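CrataBL (Crataeva tapia, PDB 4IHZ) binds glucose and N-acetylglucosamine as a lectin, agglutinates erythrocytes, and inhibits factor Xa and, less strongly, trypsin. Local coordinates at residues Ile10-Ser13 against Thr14-Ala17; Ser20-Asn23 against Leu24-Asn27; Glu115-Asp119 against Ser120-Val124. One frame throughout, in Å; residues are numbered along the deposited sequence. Where two conformers were deposited one is given.

Contact 1: Ile10-Ser13 against Thr14-Ala17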
loop_
_atom_site.group_PDB
_atom_site.type_symbol
_atom_site.label_atom_id
_atom_site.label_comp_id
_atom_site.label_asym_id
_atom_site.label_seq_id
_atom_site.Cartn_x
_atom_site.Cartn_y
_atom_site.Cartn_z
ATOM N N ILE A 10 -10.181 5.804 -16.262
ATOM C CA ILE A 10 -9.433 6.716 -17.127
ATOM C C ILE A 10 -9.350 6.074 -18.509
ATOM O O ILE A 10 -8.879 4.942 -18.667
ATOM C CB ILE A 10 -8.007 6.961 -16.582
ATOM C CG1 ILE A 10 -8.075 7.587 -15.180
ATOM C CG2 ILE A 10 -7.222 7.852 -17.615
ATOM C CD1 ILE A 10 -6.717 7.551 -14.477
ATOM N N LEU A 11 -9.842 6.782 -19.523
ATOM C CA LEU A 11 -9.851 6.214 -20.867
ATOM C C LEU A 11 -9.286 7.228 -21.838
ATOM O O LEU A 11 -9.509 8.425 -21.655
ATOM C CB LEU A 11 -11.289 5.866 -21.270
ATOM C CG LEU A 11 -11.834 4.682 -20.453
ATOM C CD1 LEU A 11 -13.325 4.727 -20.474
ATOM C CD2 LEU A 11 -11.322 3.357 -21.082
ATOM N N PRO A 12 -8.557 6.773 -22.876
ATOM C CA PRO A 12 -8.212 7.718 -23.943
ATOM C C PRO A 12 -9.477 8.358 -24.511
ATOM O O PRO A 12 -10.541 7.741 -24.571
ATOM C CB PRO A 12 -7.561 6.822 -24.998
ATOM C CG PRO A 12 -7.149 5.543 -24.219
ATOM C CD PRO A 12 -8.267 5.384 -23.268
ATOM N N SER A 13 -9.342 9.619 -24.918
ATOM C CA SER A 13 -10.488 10.357 -25.413
ATOM C C SER A 13 -11.144 9.702 -26.606
ATOM O O SER A 13 -12.353 9.855 -26.775
ATOM C CB SER A 13 -10.068 11.786 -25.718
ATOM O OG SER A 13 -9.995 12.450 -24.472
ATOM N N THR A 14 -10.361 9.003 -27.435
ATOM C CA THR A 14 -10.921 8.366 -28.625
ATOM C C THR A 14 -10.744 6.846 -28.734
ATOM O O THR A 14 -10.701 6.302 -29.859
ATOM C CB THR A 14 -10.406 9.010 -29.914
ATOM O OG1 THR A 14 -9.000 8.768 -30.034
ATOM C CG2 THR A 14 -10.687 10.522 -29.920
ATOM N N SER A 15 -10.673 6.168 -27.585
ATOM C CA SER A 15 -10.389 4.722 -27.554
ATOM C C SER A 15 -11.118 4.107 -26.365
ATOM O O SER A 15 -11.419 4.814 -25.402
ATOM C CB SER A 15 -8.879 4.532 -27.356
ATOM O OG SER A 15 -8.552 3.248 -26.928
ATOM N N ARG A 16 -11.367 2.795 -26.423
ATOM C CA ARG A 16 -11.949 2.073 -25.302
ATOM C C ARG A 16 -10.877 1.330 -24.511
ATOM O O ARG A 16 -11.210 0.617 -23.582
ATOM C CB ARG A 16 -12.964 1.005 -25.762
ATOM C CG ARG A 16 -14.150 1.545 -26.526
ATOM C CD ARG A 16 -15.215 0.452 -26.680
ATOM N NE ARG A 16 -14.852 -0.634 -27.603
ATOM C CZ ARG A 16 -14.320 -1.818 -27.256
ATOM N NH1 ARG A 16 -14.022 -2.106 -25.977
ATOM N NH2 ARG A 16 -14.062 -2.723 -28.206
ATOM N N ALA A 17 -9.618 1.443 -24.909
ATOM C CA ALA A 17 -8.553 0.681 -24.231
ATOM C C ALA A 17 -8.091 1.457 -22.981
ATOM O O ALA A 17 -7.337 2.432 -23.086
ATOM C CB ALA A 17 -7.367 0.483 -25.219
#

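Contact 2: Ser20-Asn23 against Leu24-Asn27. With NAG (2-acetamido-2-deoxy-beta-D-glucopyranose), chain C.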
loop_
_atom_site.group_PDB
_atom_site.type_symbol
_atom_site.label_atom_id
_atom_site.label_comp_id
_atom_site.label_asym_id
_atom_site.label_seq_id
_atom_site.Cartn_x
_atom_site.Cartn_y
_atom_site.Cartn_z
ATOM N N SER A 20 -4.641 -0.537 -16.378
ATOM C CA SER A 20 -4.619 -1.294 -15.113
ATOM C C SER A 20 -3.204 -1.309 -14.561
ATOM O O SER A 20 -2.259 -1.429 -15.336
ATOM C CB SER A 20 -5.054 -2.741 -15.405
ATOM O OG SER A 20 -4.816 -3.592 -14.266
ATOM N N PRO A 21 -3.041 -1.224 -13.233
ATOM C CA PRO A 21 -1.748 -1.640 -12.646
ATOM C C PRO A 21 -1.314 -3.009 -13.148
ATOM O O PRO A 21 -2.120 -3.941 -13.274
ATOM C CB PRO A 21 -2.046 -1.679 -11.146
ATOM C CG PRO A 21 -3.174 -0.663 -10.953
ATOM C CD PRO A 21 -4.049 -0.925 -12.183
ATOM N N ASP A 22 -0.028 -3.142 -13.472
ATOM C CA ASP A 22 0.478 -4.409 -13.962
ATOM C C ASP A 22 0.229 -5.580 -13.019
ATOM O O ASP A 22 -0.017 -6.712 -13.490
ATOM C CB ASP A 22 1.952 -4.309 -14.270
ATOM C CG ASP A 22 2.235 -4.151 -15.743
ATOM O OD1 ASP A 22 1.336 -4.360 -16.628
ATOM O OD2 ASP A 22 3.415 -3.853 -16.045
ATOM N N ASN A 23 0.274 -5.347 -11.698
ATOM C CA ASN A 23 0.131 -6.521 -10.808
ATOM C C ASN A 23 -1.233 -7.169 -10.957
ATOM O O ASN A 23 -1.383 -8.388 -10.790
ATOM C CB ASN A 23 0.430 -6.167 -9.341
ATOM C CG ASN A 23 -0.743 -5.558 -8.649
ATOM O OD1 ASN A 23 -1.547 -6.260 -8.067
ATOM N ND2 ASN A 23 -0.845 -4.222 -8.676
ATOM N N LEU A 24 -2.226 -6.356 -11.330
ATOM C CA LEU A 24 -3.588 -6.885 -11.516
ATOM C C LEU A 24 -3.705 -7.656 -12.815
ATOM O O LEU A 24 -4.498 -8.569 -12.903
ATOM C CB LEU A 24 -4.656 -5.761 -11.402
ATOM C CG LEU A 24 -4.757 -5.117 -10.021
ATOM C CD1 LEU A 24 -5.866 -4.069 -10.020
ATOM C CD2 LEU A 24 -5.108 -6.206 -8.968
ATOM N N ARG A 25 -2.863 -7.351 -13.805
ATOM C CA ARG A 25 -2.925 -8.120 -15.060
ATOM C C ARG A 25 -2.367 -9.506 -14.828
ATOM O O ARG A 25 -2.920 -10.501 -15.317
ATOM C CB ARG A 25 -2.136 -7.390 -16.155
ATOM C CG ARG A 25 -2.775 -6.043 -16.443
ATOM C CD ARG A 25 -2.023 -5.338 -17.574
ATOM N NE ARG A 25 -2.326 -5.993 -18.845
ATOM C CZ ARG A 25 -2.168 -5.380 -20.015
ATOM N NH1 ARG A 25 -1.702 -4.160 -20.027
ATOM N NH2 ARG A 25 -2.494 -6.009 -21.147
ATOM N N LYS A 26 -1.311 -9.561 -14.022
ATOM C CA LYS A 26 -0.627 -10.822 -13.709
ATOM C C LYS A 26 -1.506 -11.689 -12.807
ATOM O O LYS A 26 -1.582 -12.916 -13.010
ATOM C CB LYS A 26 0.754 -10.541 -13.113
ATOM C CG LYS A 26 1.573 -11.822 -12.769
ATOM C CD LYS A 26 2.184 -12.459 -14.005
ATOM C CE LYS A 26 2.698 -13.866 -13.688
ATOM N NZ LYS A 26 3.131 -14.581 -14.922
ATOM N N ASN A 27 -2.208 -11.061 -11.864
ATOM C CA ASN A 27 -3.200 -11.720 -10.989
ATOM C C ASN A 27 -2.583 -12.819 -10.108
ATOM O O ASN A 27 -3.271 -13.790 -9.781
ATOM C CB ASN A 27 -4.441 -12.270 -11.776
ATOM C CG ASN A 27 -5.674 -12.510 -10.884
ATOM O OD1 ASN A 27 -6.255 -11.567 -10.365
ATOM N ND2 ASN A 27 -6.096 -13.793 -10.729
HETATM C C1 NAG C . -7.221 -14.112 -9.868
HETATM C C2 NAG C . -8.073 -15.386 -10.146
HETATM C C3 NAG C . -9.187 -15.610 -9.105
HETATM C C4 NAG C . -8.603 -15.531 -7.701
HETATM C C5 NAG C . -7.814 -14.210 -7.554
HETATM C C6 NAG C . -7.186 -14.085 -6.170
HETATM C C7 NAG C . -8.308 -15.969 -12.499
HETATM C C8 NAG C . -8.993 -15.647 -13.800
HETATM N N2 NAG C . -8.648 -15.209 -11.461
HETATM O O3 NAG C . -9.814 -16.885 -9.280
HETATM O O4 NAG C . -9.621 -15.614 -6.705
HETATM O O5 NAG C . -6.765 -14.148 -8.514
HETATM O O6 NAG C . -6.190 -15.076 -6.080
HETATM O O7 NAG C . -7.494 -16.895 -12.423
#

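Contact 3: Glu115-Asp119 against Ser120-Val124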
loop_
_atom_site.group_PDB
_atom_site.type_symbol
_atom_site.label_atom_id
_atom_site.label_comp_id
_atom_site.label_asym_id
_atom_site.label_seq_id
_atom_site.Cartn_x
_atom_site.Cartn_y
_atom_site.Cartn_z
ATOM N N GLU A 115 -6.110 18.362 -15.813
ATOM C CA GLU A 115 -6.190 19.671 -16.512
ATOM C C GLU A 115 -6.987 19.546 -17.764
ATOM O O GLU A 115 -6.976 18.495 -18.402
ATOM C CB GLU A 115 -4.802 20.221 -16.832
ATOM C CG GLU A 115 -4.001 20.542 -15.559
ATOM C CD GLU A 115 -2.588 21.029 -15.792
ATOM O OE1 GLU A 115 -2.135 21.109 -16.960
ATOM O OE2 GLU A 115 -1.904 21.311 -14.770
ATOM N N ARG A 116 -7.670 20.628 -18.160
ATOM C CA ARG A 116 -8.335 20.580 -19.465
ATOM C C ARG A 116 -7.315 20.540 -20.598
ATOM O O ARG A 116 -6.250 21.142 -20.519
ATOM C CB ARG A 116 -9.275 21.758 -19.676
ATOM C CG ARG A 116 -10.431 21.748 -18.701
ATOM C CD ARG A 116 -11.514 22.697 -19.150
ATOM N NE ARG A 116 -12.703 22.553 -18.293
ATOM C CZ ARG A 116 -13.606 21.574 -18.417
ATOM N NH1 ARG A 116 -13.489 20.638 -19.350
ATOM N NH2 ARG A 116 -14.625 21.527 -17.568
ATOM N N HIS A 117 -7.672 19.823 -21.648
ATOM C CA HIS A 117 -6.795 19.638 -22.788
ATOM C C HIS A 117 -7.729 19.515 -23.966
ATOM O O HIS A 117 -8.390 18.487 -24.156
ATOM C CB HIS A 117 -5.969 18.350 -22.597
ATOM C CG HIS A 117 -5.068 18.037 -23.749
ATOM N ND1 HIS A 117 -3.952 18.787 -24.049
ATOM C CD2 HIS A 117 -5.110 17.039 -24.661
ATOM C CE1 HIS A 117 -3.358 18.278 -25.115
ATOM N NE2 HIS A 117 -4.047 17.221 -25.512
ATOM N N GLY A 118 -7.829 20.581 -24.768
ATOM C CA GLY A 118 -8.839 20.569 -25.817
ATOM C C GLY A 118 -10.221 20.430 -25.192
ATOM O O GLY A 118 -10.516 21.058 -24.180
ATOM N N ASP A 119 -11.070 19.582 -25.767
ATOM C CA ASP A 119 -12.399 19.389 -25.176
ATOM C C ASP A 119 -12.388 18.228 -24.224
ATOM O O ASP A 119 -13.444 17.817 -23.723
ATOM C CB ASP A 119 -13.463 19.147 -26.231
ATOM C CG ASP A 119 -14.011 20.435 -26.798
ATOM O OD1 ASP A 119 -14.022 21.461 -26.072
ATOM O OD2 ASP A 119 -14.447 20.419 -27.958
ATOM N N SER A 120 -11.193 17.722 -23.950
ATOM C CA SER A 120 -11.068 16.621 -22.981
ATOM C C SER A 120 -10.140 17.028 -21.845
ATOM O O SER A 120 -10.063 18.209 -21.477
ATOM C CB SER A 120 -10.563 15.344 -23.647
ATOM O OG SER A 120 -9.311 15.547 -24.218
ATOM N N TYR A 121 -9.456 16.044 -21.257
ATOM C CA TYR A 121 -8.607 16.291 -20.111
ATOM C C TYR A 121 -7.245 15.701 -20.358
ATOM O O TYR A 121 -7.042 14.938 -21.307
ATOM C CB TYR A 121 -9.234 15.697 -18.838
ATOM C CG TYR A 121 -10.557 16.313 -18.454
ATOM C CD1 TYR A 121 -10.597 17.527 -17.728
ATOM C CD2 TYR A 121 -11.754 15.717 -18.811
ATOM C CE1 TYR A 121 -11.813 18.099 -17.370
ATOM C CE2 TYR A 121 -12.980 16.304 -18.458
ATOM C CZ TYR A 121 -12.985 17.491 -17.729
ATOM O OH TYR A 121 -14.180 18.082 -17.362
ATOM N N LYS A 122 -6.307 16.040 -19.495
ATOM C CA LYS A 122 -5.062 15.320 -19.409
ATOM C C LYS A 122 -4.686 15.186 -17.941
ATOM O O LYS A 122 -5.119 15.971 -17.086
ATOM C CB LYS A 122 -3.952 16.046 -20.155
ATOM C CG LYS A 122 -3.567 17.396 -19.574
ATOM C CD LYS A 122 -2.481 18.049 -20.400
ATOM C CE LYS A 122 -2.209 19.450 -19.851
ATOM N NZ LYS A 122 -1.114 20.139 -20.608
ATOM N N LEU A 123 -3.911 14.153 -17.649
ATOM C CA LEU A 123 -3.270 14.027 -16.338
ATOM C C LEU A 123 -1.881 14.623 -16.408
ATOM O O LEU A 123 -1.170 14.506 -17.432
ATOM C CB LEU A 123 -3.154 12.544 -15.936
ATOM C CG LEU A 123 -4.457 11.793 -15.743
ATOM C CD1 LEU A 123 -4.061 10.347 -15.307
ATOM C CD2 LEU A 123 -5.300 12.452 -14.693
ATOM N N VAL A 124 -1.480 15.284 -15.316
ATOM C CA VAL A 124 -0.118 15.793 -15.203
ATOM C C VAL A 124 0.409 15.327 -13.851
ATOM O O VAL A 124 -0.368 15.069 -12.921
ATOM C CB VAL A 124 -0.057 17.358 -15.327
ATOM C CG1 VAL A 124 -0.724 17.802 -16.635
ATOM C CG2 VAL A 124 -0.706 18.000 -14.110
HETATM O O HOH W 1 -1.350 22.599 -18.947
HETATM O O HOH W 2 -11.720 20.373 -21.717
HETATM O O HOH W 3 -3.839 21.306 -21.910
HETATM O O HOH W 4 -1.962 20.799 -23.282
#

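Contact 1: Ile10-Ser13 against Thr14-Ala17
The carbonyl oxygen of Pro-12 is held from two directions. Ser-15 N reaches Pro-12 O at 3.4 Å in a long, weak bond that is nonetheless fairly straight, and the NE of Arg-159 is a second donor. The same oxygen lies near another acceptor, with Pro-12 O and Ser-15 O 3.2 Å apart. The guanidinium of Arg-159 donates to each, NE to Pro-12 O and NH2 to Ser-15 O, and would offset their repulsion.

Pro-12 to Ser-15 form a type I beta turn, with Ser-13 and Thr-14 at its corners. The turn follows the strand that ends at Pro-12, in the beta-trefoil fold of the Kunitz-type inhibitors. A second, smaller turn follows directly. Ser-15 OG accepts from Ala-17 N at 2.9 Å, which makes an ST turn. OG is anti to the backbone N of Ser-15 (chi1 162°), which puts it beside the carbonyl carbon and within reach of Ala-17 N.

The proline ring packs against the returning chain. Its CB meets the CB of Ser-15 at 3.5 Å, and CG lies 3.8 Å from Ser-15 OG. Pro-12 CD is 3.1 Å from Ala-17 O. That oxygen also takes a hydrogen bond from Gln-40 NE2. Leu-11 contributes mainly its CD2 methyl, 3.7 Å from Arg-16 O. The Leu-11 side chain also touches Arg-159 and Thr-161 of strand 158-162. The backbone of Leu-11 pairs with Arg-159, and that of Ser-13 with Ala-157. Arg-16 directs its CB away from Ile-10 to Ser-13, and its NH1 hydrogen-bonds to Pro-45 O.

Contact 2: Ser20-Asn23 against Leu24-Asn27
Ser-20 lays its hydroxyl against the side chains of Leu-24 and Arg-25, with OG 3.6 Å from Leu-24 CB and close to Arg-25 CG. The hydroxyl also donates to Pro-21 O at 2.9 Å. Leu-24 N donates to that same oxygen from the opposite face of the carbonyl plane, at 3.1 Å. Two donors thus grip Pro-21 O where strand passes into helix.

Asn-23 and Leu-24 lie side by side and point the same way. The amide oxygen Asn-23 OD1 touches Leu-24 CD2 at 3.7 Å. With chi1 at 83°, Asn-23 CG lies between the backbone N and the carbonyl carbon. This brings the amide beside Leu-24 N, though the angle is too poor for a hydrogen bond. Its OD1 is taken up by the backbone N of Phe-79.

Asp-22 and Arg-25 meet one turn apart. Asp-22 OD1 rests on Arg-25 CD at 3.6 Å. It is 4.6 Å from Arg-25 NH1 and well out of the guanidinium plane, beyond a salt bridge; the opposite charges probably still attract. Thr-39 OG1 links the two, bonding to both Asp-22 OD1 and Arg-25 NH1. Arg-146 makes a salt bridge to Asp-22.

Helical bonds close the short segment: Lys-26 N to Asp-22 O, and Asn-27 N to Asn-23 O at 3.0 Å. Asn-27 then leaves the helix with positive phi. It carries the N-linked glycan, its ND2 bonded to NAG C1 at 1.5 Å; the sugar is also hydrogen-bonded to Asp-76 OD2 of the second subunit.

Helix 22-26 directly follows strand 19-21, which pairs antiparallel with strand 38-40, and Asn-23 touches Cys-80 in the loop that also supplies Phe-79.

Contact 3: Glu115-Asp119 against Ser120-Val124
Arg-116 and Tyr-121 run side by side on the hairpin, with Tyr-121 CE1 over one face of the guanidinium and 3.6 Å from Arg-116 NH1. The two planes are 34° apart. The arginine is extended from CG to NE, which carries its head out to the phenol end of the ring.

Glu-115, His-117, Ser-120 and Lys-122 point to one face of the sheet. Lys-122 CG sits between its backbone N and carbonyl carbon (chi1 65°), and the straight chain beyond passes across His-117 to Glu-115. Lys-122 CE lies 3.3 Å from Glu-115 OE1. The salt bridge from Lys-122 NZ to that oxygen is long, 3.9 Å, but water 1 joins the two atoms. The amine's strongest polar partner is Asp-135, through a salt bridge to OD1. Glu-115 meets Val-124 at about a right angle, with OE2 3.6 Å from Val-124 CG2.

Backbone bonds pair Glu-115 with Lys-122 and His-117 with Ser-120 across a type II' turn, a two-residue beta hairpin. Water 4 bridges His-117 ND1 and Lys-122 NZ, each at 2.9 Å. With two carboxylates near it, Lys-122 is probably charged, and its ammonium would tend to disfavour protonation of His-117.

All three contacts are local, and each includes a change of chain direction or of secondary structure. Contacts 1 and 2 are partly buried; contact 3 is a surface contact. Contact 1 begins on strand 8-12 and runs into the loop after it; contact 2 opens on strand 19-21, the next strand in the chain. Contact 3 alone joins two paired strands. Its chemistry is charged and water-bridged, whereas contact 1 relies on backbone carbonyls and a proline ring, and contact 2 on helical backbone bonds, with a glycan attached at its end. Contacts 1 and 3 touch where Ile-10 packs on Leu-123. Contacts 2 and 3 lie on opposite sides of the chain's centre, their own centres about 26 Å apart.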